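Local coordinates for protein 7,8-dihydro-6-hydroxymethylpterin pyrophosphokinase-dihydropteroate synthase (PDB 6JWY) that probably carries out two successive steps of folate biosynthesis, pyrophosphorylating 6-hydroxymethyl-7,8-dihydropterin with ATP and then joining the product to 4-aminobenzoate, at residues S383-K388 with K681-R686; I572-G577 with D598-F603. The protein carries 1 engineered substitution. All blocks are in the same frame, centred on the assembly; numbering follows the deposited sequence.

Contact 1 of 2, residues S383-K388 with K681-R686; sequences SYLKEK and KVDLIR. With CKL (4-[(2-azanyl-4-oxidanylidene-7,8-dihydro-3~{H}-pteridin-6-yl)methylamino]-~{N}-(5,6-dimethoxypyrimidin-4-yl)benzenesulfonamide), chain C; ACT (acetate ion), chain J.
The carboxylate of Asp-683 is gripped by Lys-386 at both oxygens. OD1 is met nearly along its C-O axis by the backbone N of Lys-386 at 2.8 Å, and OD2 turns its syn lone pair to Lys-386 NZ at 2.7 Å, a salt bridge. A water gives one hydrogen to OD1 and the other to Lys-388 O, and Leu-602 N also bonds OD2, which makes two partners for each oxygen of this buried group. At the far end of 681-686 lies a second flat group, the guanidinium of Arg-686. N10 of the ligand's pterin lies over the centre of one of its faces, 3.4 Å from Arg-686 CZ. At the guanidinium edge, NH1 and NH2 hydrogen-bond O of an acetate ion, probably from the crystallisation liquor, at 2.9 and 3.0 Å. Arg-686 NE forms a salt bridge with Asp-430. The segment 383-388 makes a type II turn from Tyr-384 to Glu-387, closed by Glu-387 N to Tyr-384 O, and docks on the Schellman motif at Lys-681 that ends helix 661-680; from there the chain enters barrel strand 684-687. The Lys-386 chain meets Asp-683 at about a right angle, and its bend at chi2 (-33°) lays CD 3.1 Å from Lys-681 O before NZ arrives at OD2.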
loop_
_atom_site.group_PDB
_atom_site.type_symbol
_atom_site.label_atom_id
_atom_site.label_comp_id
_atom_site.label_asym_id
_atom_site.label_seq_id
_atom_site.Cartn_x
_atom_site.Cartn_y
_atom_site.Cartn_z
ATOM N N SER A 383 -6.905 14.744 -16.130
ATOM C CA SER A 383 -6.770 13.660 -15.162
ATOM C C SER A 383 -5.683 14.072 -14.187
ATOM O O SER A 383 -4.630 14.527 -14.625
ATOM C CB SER A 383 -6.410 12.350 -15.810
ATOM O OG SER A 383 -7.427 11.879 -16.689
ATOM N N TYR A 384 -5.937 13.959 -12.883
ATOM C CA TYR A 384 -4.847 14.213 -11.960
ATOM C C TYR A 384 -3.950 12.975 -11.897
ATOM O O TYR A 384 -4.420 11.865 -11.649
ATOM C CB TYR A 384 -5.390 14.677 -10.596
ATOM C CG TYR A 384 -6.201 15.955 -10.647
ATOM C CD1 TYR A 384 -5.590 17.182 -10.859
ATOM C CD2 TYR A 384 -7.584 15.929 -10.526
ATOM C CE1 TYR A 384 -6.316 18.358 -10.926
ATOM C CE2 TYR A 384 -8.328 17.099 -10.590
ATOM C CZ TYR A 384 -7.690 18.314 -10.787
ATOM O OH TYR A 384 -8.389 19.478 -10.842
ATOM N N LEU A 385 -2.649 13.171 -12.092
ATOM C CA LEU A 385 -1.725 12.054 -11.990
ATOM C C LEU A 385 -1.921 11.308 -10.672
ATOM O O LEU A 385 -2.007 11.916 -9.620
ATOM C CB LEU A 385 -0.282 12.548 -12.136
ATOM C CG LEU A 385 0.735 11.441 -12.415
ATOM C CD1 LEU A 385 0.479 10.815 -13.770
ATOM C CD2 LEU A 385 2.163 11.970 -12.364
ATOM N N LYS A 386 -1.997 9.977 -10.735
ATOM C CA LYS A 386 -1.983 9.124 -9.549
ATOM C C LYS A 386 -3.291 9.176 -8.753
ATOM O O LYS A 386 -3.338 8.610 -7.668
ATOM C CB LYS A 386 -0.754 9.362 -8.657
ATOM C CG LYS A 386 0.610 9.080 -9.283
ATOM C CD LYS A 386 0.655 7.932 -10.313
ATOM C CE LYS A 386 2.005 7.798 -11.010
ATOM N NZ LYS A 386 2.053 6.699 -12.018
ATOM N N GLU A 387 -4.370 9.767 -9.287
ATOM C CA GLU A 387 -5.587 9.915 -8.482
ATOM C C GLU A 387 -6.647 8.857 -8.799
ATOM O O GLU A 387 -7.663 8.769 -8.125
ATOM C CB GLU A 387 -6.131 11.349 -8.484
ATOM C CG GLU A 387 -5.503 12.221 -7.403
ATOM C CD GLU A 387 -5.920 13.689 -7.272
ATOM O OE1 GLU A 387 -7.113 14.034 -7.534
ATOM O OE2 GLU A 387 -5.050 14.502 -6.887
ATOM N N LYS A 388 -6.409 8.015 -9.801
ATOM C CA LYS A 388 -7.394 7.021 -10.189
ATOM C C LYS A 388 -6.658 5.996 -11.045
ATOM O O LYS A 388 -5.749 6.369 -11.778
ATOM C CB LYS A 388 -8.505 7.729 -10.970
ATOM C CG LYS A 388 -9.781 6.968 -11.300
ATOM C CD LYS A 388 -10.421 7.543 -12.581
ATOM C CE LYS A 388 -10.054 8.996 -12.899
ATOM N NZ LYS A 388 -10.652 9.516 -14.162
ATOM N N LYS A 681 -1.022 3.077 -7.406
ATOM C CA LYS A 681 -1.617 4.239 -8.042
ATOM C C LYS A 681 -1.284 4.287 -9.533
ATOM O O LYS A 681 -1.164 5.375 -10.085
ATOM C CB LYS A 681 -1.164 5.529 -7.349
ATOM C CG LYS A 681 -1.817 5.768 -6.000
ATOM C CD LYS A 681 -1.157 6.840 -5.184
ATOM C CE LYS A 681 -1.794 6.976 -3.816
ATOM N NZ LYS A 681 -0.784 7.405 -2.815
ATOM N N VAL A 682 -1.183 3.119 -10.173
ATOM C CA VAL A 682 -1.000 2.999 -11.609
ATOM C C VAL A 682 -2.148 3.704 -12.318
ATOM O O VAL A 682 -3.308 3.420 -12.052
ATOM C CB VAL A 682 -0.925 1.523 -12.048
ATOM C CG1 VAL A 682 -0.711 1.416 -13.552
ATOM C CG2 VAL A 682 0.174 0.763 -11.313
ATOM N N ASP A 683 -1.829 4.551 -13.298
ATOM C CA ASP A 683 -2.872 5.309 -13.973
ATOM C C ASP A 683 -3.807 4.419 -14.797
ATOM O O ASP A 683 -5.013 4.560 -14.687
ATOM C CB ASP A 683 -2.301 6.576 -14.597
ATOM C CG ASP A 683 -1.353 7.220 -13.600
ATOM O OD1 ASP A 683 -1.845 8.009 -12.713
ATOM O OD2 ASP A 683 -0.138 6.884 -13.650
ATOM N N LEU A 684 -3.284 3.472 -15.576
ATOM C CA LEU A 684 -4.123 2.700 -16.493
ATOM C C LEU A 684 -3.694 1.236 -16.445
ATOM O O LEU A 684 -2.499 0.960 -16.552
ATOM C CB LEU A 684 -3.951 3.262 -17.912
ATOM C CG LEU A 684 -4.405 4.714 -18.110
ATOM C CD1 LEU A 684 -3.206 5.641 -18.242
ATOM C CD2 LEU A 684 -5.350 4.896 -19.295
ATOM N N ILE A 685 -4.643 0.314 -16.251
ATOM C CA ILE A 685 -4.356 -1.115 -16.361
ATOM C C ILE A 685 -5.149 -1.704 -17.529
ATOM O O ILE A 685 -6.364 -1.502 -17.652
ATOM C CB ILE A 685 -4.639 -1.874 -15.036
ATOM C CG1 ILE A 685 -6.103 -1.787 -14.570
ATOM C CG2 ILE A 685 -3.644 -1.478 -13.935
ATOM C CD1 ILE A 685 -6.402 -2.548 -13.293
ATOM N N ARG A 686 -4.450 -2.439 -18.404
ATOM C CA ARG A 686 -5.045 -2.952 -19.635
ATOM C C ARG A 686 -5.523 -4.384 -19.402
ATOM O O ARG A 686 -4.688 -5.247 -19.183
ATOM C CB ARG A 686 -3.975 -2.934 -20.732
ATOM C CG ARG A 686 -4.516 -3.106 -22.143
ATOM C CD ARG A 686 -3.420 -3.212 -23.187
ATOM N NE ARG A 686 -3.880 -3.711 -24.473
ATOM C CZ ARG A 686 -3.841 -4.993 -24.853
ATOM N NH1 ARG A 686 -4.285 -5.318 -26.058
ATOM N NH2 ARG A 686 -3.364 -5.939 -24.048
HETATM C C2 CKL C . 0.314 -2.189 -24.343
HETATM C C4 CKL C . 0.808 -4.223 -23.243
HETATM C C5 CKL C . 0.217 -5.011 -24.333
HETATM C C6 CKL C . -0.311 -4.193 -25.439
HETATM O O24 CKL C . 3.881 -13.531 -22.217
HETATM S S21 CKL C . 2.610 -13.781 -22.864
HETATM O O23 CKL C . 1.725 -14.222 -21.834
HETATM N N22 CKL C . 2.556 -14.948 -23.994
HETATM C C25 CKL C . 3.625 -15.582 -24.539
HETATM C C30 CKL C . 3.398 -16.604 -25.453
HETATM O O31 CKL C . 2.119 -16.964 -25.805
HETATM C C32 CKL C . 1.514 -16.443 -26.993
HETATM C C29 CKL C . 4.488 -17.267 -25.993
HETATM O O33 CKL C . 4.296 -18.289 -26.897
HETATM C C34 CKL C . 5.090 -19.488 -26.869
HETATM N N28 CKL C . 5.739 -16.888 -25.624
HETATM C C27 CKL C . 5.939 -15.893 -24.740
HETATM N N26 CKL C . 4.899 -15.247 -24.195
HETATM C C18 CKL C . 2.131 -12.478 -23.677
HETATM C C17 CKL C . 0.782 -12.369 -24.019
HETATM C C16 CKL C . 0.352 -11.256 -24.731
HETATM C C19 CKL C . 3.047 -11.490 -24.075
HETATM C C20 CKL C . 2.606 -10.375 -24.789
HETATM C C15 CKL C . 1.246 -10.247 -25.099
HETATM N N14 CKL C . 0.801 -9.138 -25.786
HETATM C C13 CKL C . -0.529 -8.513 -25.726
HETATM C C8 CKL C . -0.384 -7.015 -25.483
HETATM C C9 CKL C . -0.934 -6.226 -26.611
HETATM N N10 CKL C . -0.845 -4.806 -26.488
HETATM N N1 CKL C . -0.263 -2.820 -25.401
HETATM N N7 CKL C . 0.162 -6.389 -24.368
HETATM O O12 CKL C . 1.282 -4.809 -22.244
HETATM N N3 CKL C . 0.837 -2.875 -23.317
HETATM N N11 CKL C . 0.408 -0.847 -24.333
HETATM C C ACT J . -3.953 -9.447 -25.501
HETATM O O ACT J . -4.078 -8.252 -25.900
HETATM O OXT ACT J . -3.177 -9.810 -24.582
HETATM C CH3 ACT J . -4.818 -10.545 -26.162
HETATM O O HOH W 1 -4.599 8.534 -12.956
#

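Contact 2 of 2, residues I572-G577 with D598-F603; sequences ILFDIG and DEYPLF. With CKL (4-[(2-azanyl-4-oxidanylidene-7,8-dihydro-3~{H}-pteridin-6-yl)methylamino]-~{N}-(5,6-dimethoxypyrimidin-4-yl)benzenesulfonamide), chain C.
Phe-574 and Tyr-600 lie face on face in an offset stack, planes 5° and centroids 4.2 Å apart. Phe-574 CZ sits over the centre of the tyrosine ring, whereas Tyr-600 CD2 falls toward the rim of the phenylalanine. Tyr-600 CB adds a CH-pi contact to the same Phe-574 ring, and the tyrosine OH is hydrogen-bonded to Glu-556. On the other side of strand 572-575, Leu-573 and Pro-601 cross at about a right angle, Leu-573 CD2 lying 3.4 Å from Pro-601 CB. Between these side chains the backbones form a single bridge at Phe-574 and Leu-602: Phe-574 N binds Pro-601 O at 3.0 Å and 175°, and Phe-603 N binds Phe-574 O at 2.7 Å. Asp-575 has CG anti to its N (chi1 -178°), which carries the carboxylate past the Phe-603 carbonyl; OD2 then lies at the edge of the Phe-603 ring, 3.3 Å from CD1. OD2 accepts from ligand N3 at 2.5 Å and from N11 at 2.8 Å, while Gly-577 N reaches OD1 from above the carboxylate plane, an Asx turn. The bridge ties strand 572-575 to the chain leading into strand 603-604, where the TIM barrel of the pterin-binding family closes beside its pterin pocket.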
loop_
_atom_site.group_PDB
_atom_site.type_symbol
_atom_site.label_atom_id
_atom_site.label_comp_id
_atom_site.label_asym_id
_atom_site.label_seq_id
_atom_site.Cartn_x
_atom_site.Cartn_y
_atom_site.Cartn_z
ATOM N N ILE A 572 1.641 11.716 -22.984
ATOM C CA ILE A 572 2.462 10.553 -23.261
ATOM C C ILE A 572 2.397 9.609 -22.078
ATOM O O ILE A 572 2.726 10.000 -20.974
ATOM C CB ILE A 572 3.907 10.993 -23.571
ATOM C CG1 ILE A 572 3.951 11.759 -24.889
ATOM C CG2 ILE A 572 4.854 9.810 -23.587
ATOM C CD1 ILE A 572 5.232 12.503 -25.091
ATOM N N LEU A 573 2.063 8.351 -22.324
ATOM C CA LEU A 573 1.961 7.361 -21.257
ATOM C C LEU A 573 3.067 6.330 -21.424
ATOM O O LEU A 573 3.418 5.975 -22.563
ATOM C CB LEU A 573 0.571 6.720 -21.312
ATOM C CG LEU A 573 -0.565 7.746 -21.397
ATOM C CD1 LEU A 573 -1.730 7.254 -22.233
ATOM C CD2 LEU A 573 -1.035 8.178 -20.015
ATOM N N PHE A 574 3.623 5.902 -20.282
ATOM C CA PHE A 574 4.735 4.965 -20.201
ATOM C C PHE A 574 4.173 3.565 -19.949
ATOM O O PHE A 574 3.265 3.379 -19.119
ATOM C CB PHE A 574 5.632 5.273 -18.996
ATOM C CG PHE A 574 6.500 6.501 -19.074
ATOM C CD1 PHE A 574 5.942 7.784 -19.150
ATOM C CD2 PHE A 574 7.881 6.390 -19.002
ATOM C CE1 PHE A 574 6.743 8.924 -19.217
ATOM C CE2 PHE A 574 8.686 7.513 -19.093
ATOM C CZ PHE A 574 8.122 8.773 -19.201
ATOM N N ASP A 575 4.780 2.576 -20.614
ATOM C CA ASP A 575 4.404 1.191 -20.413
ATOM C C ASP A 575 5.673 0.356 -20.509
ATOM O O ASP A 575 6.358 0.369 -21.524
ATOM C CB ASP A 575 3.262 0.791 -21.356
ATOM C CG ASP A 575 2.761 -0.644 -21.191
ATOM O OD1 ASP A 575 3.380 -1.416 -20.393
ATOM O OD2 ASP A 575 1.769 -1.011 -21.909
ATOM N N ILE A 576 5.975 -0.359 -19.423
ATOM C CA ILE A 576 7.166 -1.186 -19.300
ATOM C C ILE A 576 7.066 -2.439 -20.165
ATOM O O ILE A 576 8.023 -3.206 -20.192
ATOM C CB ILE A 576 7.288 -1.638 -17.836
ATOM C CG1 ILE A 576 6.084 -2.527 -17.482
ATOM C CG2 ILE A 576 7.420 -0.409 -16.939
ATOM C CD1 ILE A 576 5.849 -2.770 -16.002
ATOM N N GLY A 577 5.896 -2.731 -20.741
ATOM C CA GLY A 577 5.755 -3.878 -21.625
ATOM C C GLY A 577 5.978 -5.230 -20.944
ATOM O O GLY A 577 6.873 -5.980 -21.316
ATOM N N ASP A 598 6.554 6.826 -10.359
ATOM C CA ASP A 598 5.696 7.647 -9.513
ATOM C C ASP A 598 5.569 9.060 -10.080
ATOM O O ASP A 598 4.622 9.773 -9.752
ATOM C CB ASP A 598 6.194 7.793 -8.067
ATOM C CG ASP A 598 6.065 6.578 -7.152
ATOM O OD1 ASP A 598 5.386 5.562 -7.545
ATOM O OD2 ASP A 598 6.644 6.643 -6.032
ATOM N N GLU A 599 6.516 9.496 -10.904
ATOM C CA GLU A 599 6.383 10.856 -11.396
ATOM C C GLU A 599 5.657 10.885 -12.747
ATOM O O GLU A 599 5.522 11.974 -13.310
ATOM C CB GLU A 599 7.751 11.518 -11.602
ATOM C CG GLU A 599 8.480 11.924 -10.336
ATOM C CD GLU A 599 7.683 12.776 -9.367
ATOM O OE1 GLU A 599 7.353 13.932 -9.722
ATOM O OE2 GLU A 599 7.379 12.266 -8.262
ATOM N N TYR A 600 5.209 9.725 -13.283
ATOM C CA TYR A 600 4.789 9.722 -14.674
ATOM C C TYR A 600 3.475 8.987 -14.888
ATOM O O TYR A 600 3.123 8.120 -14.098
ATOM C CB TYR A 600 5.766 8.936 -15.536
ATOM C CG TYR A 600 7.188 9.419 -15.591
ATOM C CD1 TYR A 600 7.495 10.759 -15.772
ATOM C CD2 TYR A 600 8.230 8.513 -15.511
ATOM C CE1 TYR A 600 8.811 11.177 -15.904
ATOM C CE2 TYR A 600 9.551 8.915 -15.617
ATOM C CZ TYR A 600 9.838 10.248 -15.836
ATOM O OH TYR A 600 11.133 10.660 -15.960
ATOM N N PRO A 601 2.731 9.303 -15.971
ATOM C CA PRO A 601 1.504 8.579 -16.300
ATOM C C PRO A 601 1.888 7.162 -16.702
ATOM O O PRO A 601 2.661 7.009 -17.644
ATOM C CB PRO A 601 1.009 9.297 -17.568
ATOM C CG PRO A 601 1.662 10.678 -17.550
ATOM C CD PRO A 601 2.988 10.440 -16.870
ATOM N N LEU A 602 1.352 6.150 -16.008
ATOM C CA LEU A 602 1.769 4.761 -16.171
ATOM C C LEU A 602 0.609 3.908 -16.685
ATOM O O LEU A 602 -0.517 3.962 -16.177
ATOM C CB LEU A 602 2.353 4.212 -14.863
ATOM C CG LEU A 602 2.798 2.741 -14.843
ATOM C CD1 LEU A 602 3.950 2.429 -15.821
ATOM C CD2 LEU A 602 3.209 2.296 -13.433
ATOM N N PHE A 603 0.900 3.138 -17.738
ATOM C CA PHE A 603 -0.052 2.243 -18.369
ATOM C C PHE A 603 0.574 0.851 -18.257
ATOM O O PHE A 603 1.752 0.698 -18.571
ATOM C CB PHE A 603 -0.242 2.743 -19.805
ATOM C CG PHE A 603 -1.198 1.993 -20.691
ATOM C CD1 PHE A 603 -0.899 0.721 -21.160
ATOM C CD2 PHE A 603 -2.375 2.592 -21.123
ATOM C CE1 PHE A 603 -1.764 0.056 -22.023
ATOM C CE2 PHE A 603 -3.243 1.922 -21.981
ATOM C CZ PHE A 603 -2.949 0.644 -22.418
HETATM C C2 CKL C . 0.314 -2.189 -24.343
HETATM C C4 CKL C . 0.808 -4.223 -23.243
HETATM C C5 CKL C . 0.217 -5.011 -24.333
HETATM C C6 CKL C . -0.311 -4.193 -25.439
HETATM O O24 CKL C . 3.881 -13.531 -22.217
HETATM S S21 CKL C . 2.610 -13.781 -22.864
HETATM O O23 CKL C . 1.725 -14.222 -21.834
HETATM N N22 CKL C . 2.556 -14.948 -23.994
HETATM C C25 CKL C . 3.625 -15.582 -24.539
HETATM C C30 CKL C . 3.398 -16.604 -25.453
HETATM O O31 CKL C . 2.119 -16.964 -25.805
HETATM C C32 CKL C . 1.514 -16.443 -26.993
HETATM C C29 CKL C . 4.488 -17.267 -25.993
HETATM O O33 CKL C . 4.296 -18.289 -26.897
HETATM C C34 CKL C . 5.090 -19.488 -26.869
HETATM N N28 CKL C . 5.739 -16.888 -25.624
HETATM C C27 CKL C . 5.939 -15.893 -24.740
HETATM N N26 CKL C . 4.899 -15.247 -24.195
HETATM C C18 CKL C . 2.131 -12.478 -23.677
HETATM C C17 CKL C . 0.782 -12.369 -24.019
HETATM C C16 CKL C . 0.352 -11.256 -24.731
HETATM C C19 CKL C . 3.047 -11.490 -24.075
HETATM C C20 CKL C . 2.606 -10.375 -24.789
HETATM C C15 CKL C . 1.246 -10.247 -25.099
HETATM N N14 CKL C . 0.801 -9.138 -25.786
HETATM C C13 CKL C . -0.529 -8.513 -25.726
HETATM C C8 CKL C . -0.384 -7.015 -25.483
HETATM C C9 CKL C . -0.934 -6.226 -26.611
HETATM N N10 CKL C . -0.845 -4.806 -26.488
HETATM N N1 CKL C . -0.263 -2.820 -25.401
HETATM N N7 CKL C . 0.162 -6.389 -24.368
HETATM O O12 CKL C . 1.282 -4.809 -22.244
HETATM N N3 CKL C . 0.837 -2.875 -23.317
HETATM N N11 CKL C . 0.408 -0.847 -24.333
#

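In the fold
Contacts 1 and 2 have centres 9 Å apart and share a polar junction. Lys-386 NZ, besides its salt bridge, lies 2.7 Å from Tyr-600 O, a probable hydrogen bond, and Leu-684 N is 2.9 Å from Leu-602 O, pairing the strand region of contact 1 with the segment 598-603. Leu-385 CD1 packs against the proline, 3.5 Å from Pro-601 N. Strand 603-604 thus stands between 684-687 and 572-575 where the barrel closes. Both contacts reach the ligand: Asp-575 from contact 2 takes hydrogen bonds from its pterin, and Arg-686 from contact 1 lies against that pterin. Asp-482, Asn-502, Lys-609 and the backbone N of Arg-610 also hydrogen-bond the ligand.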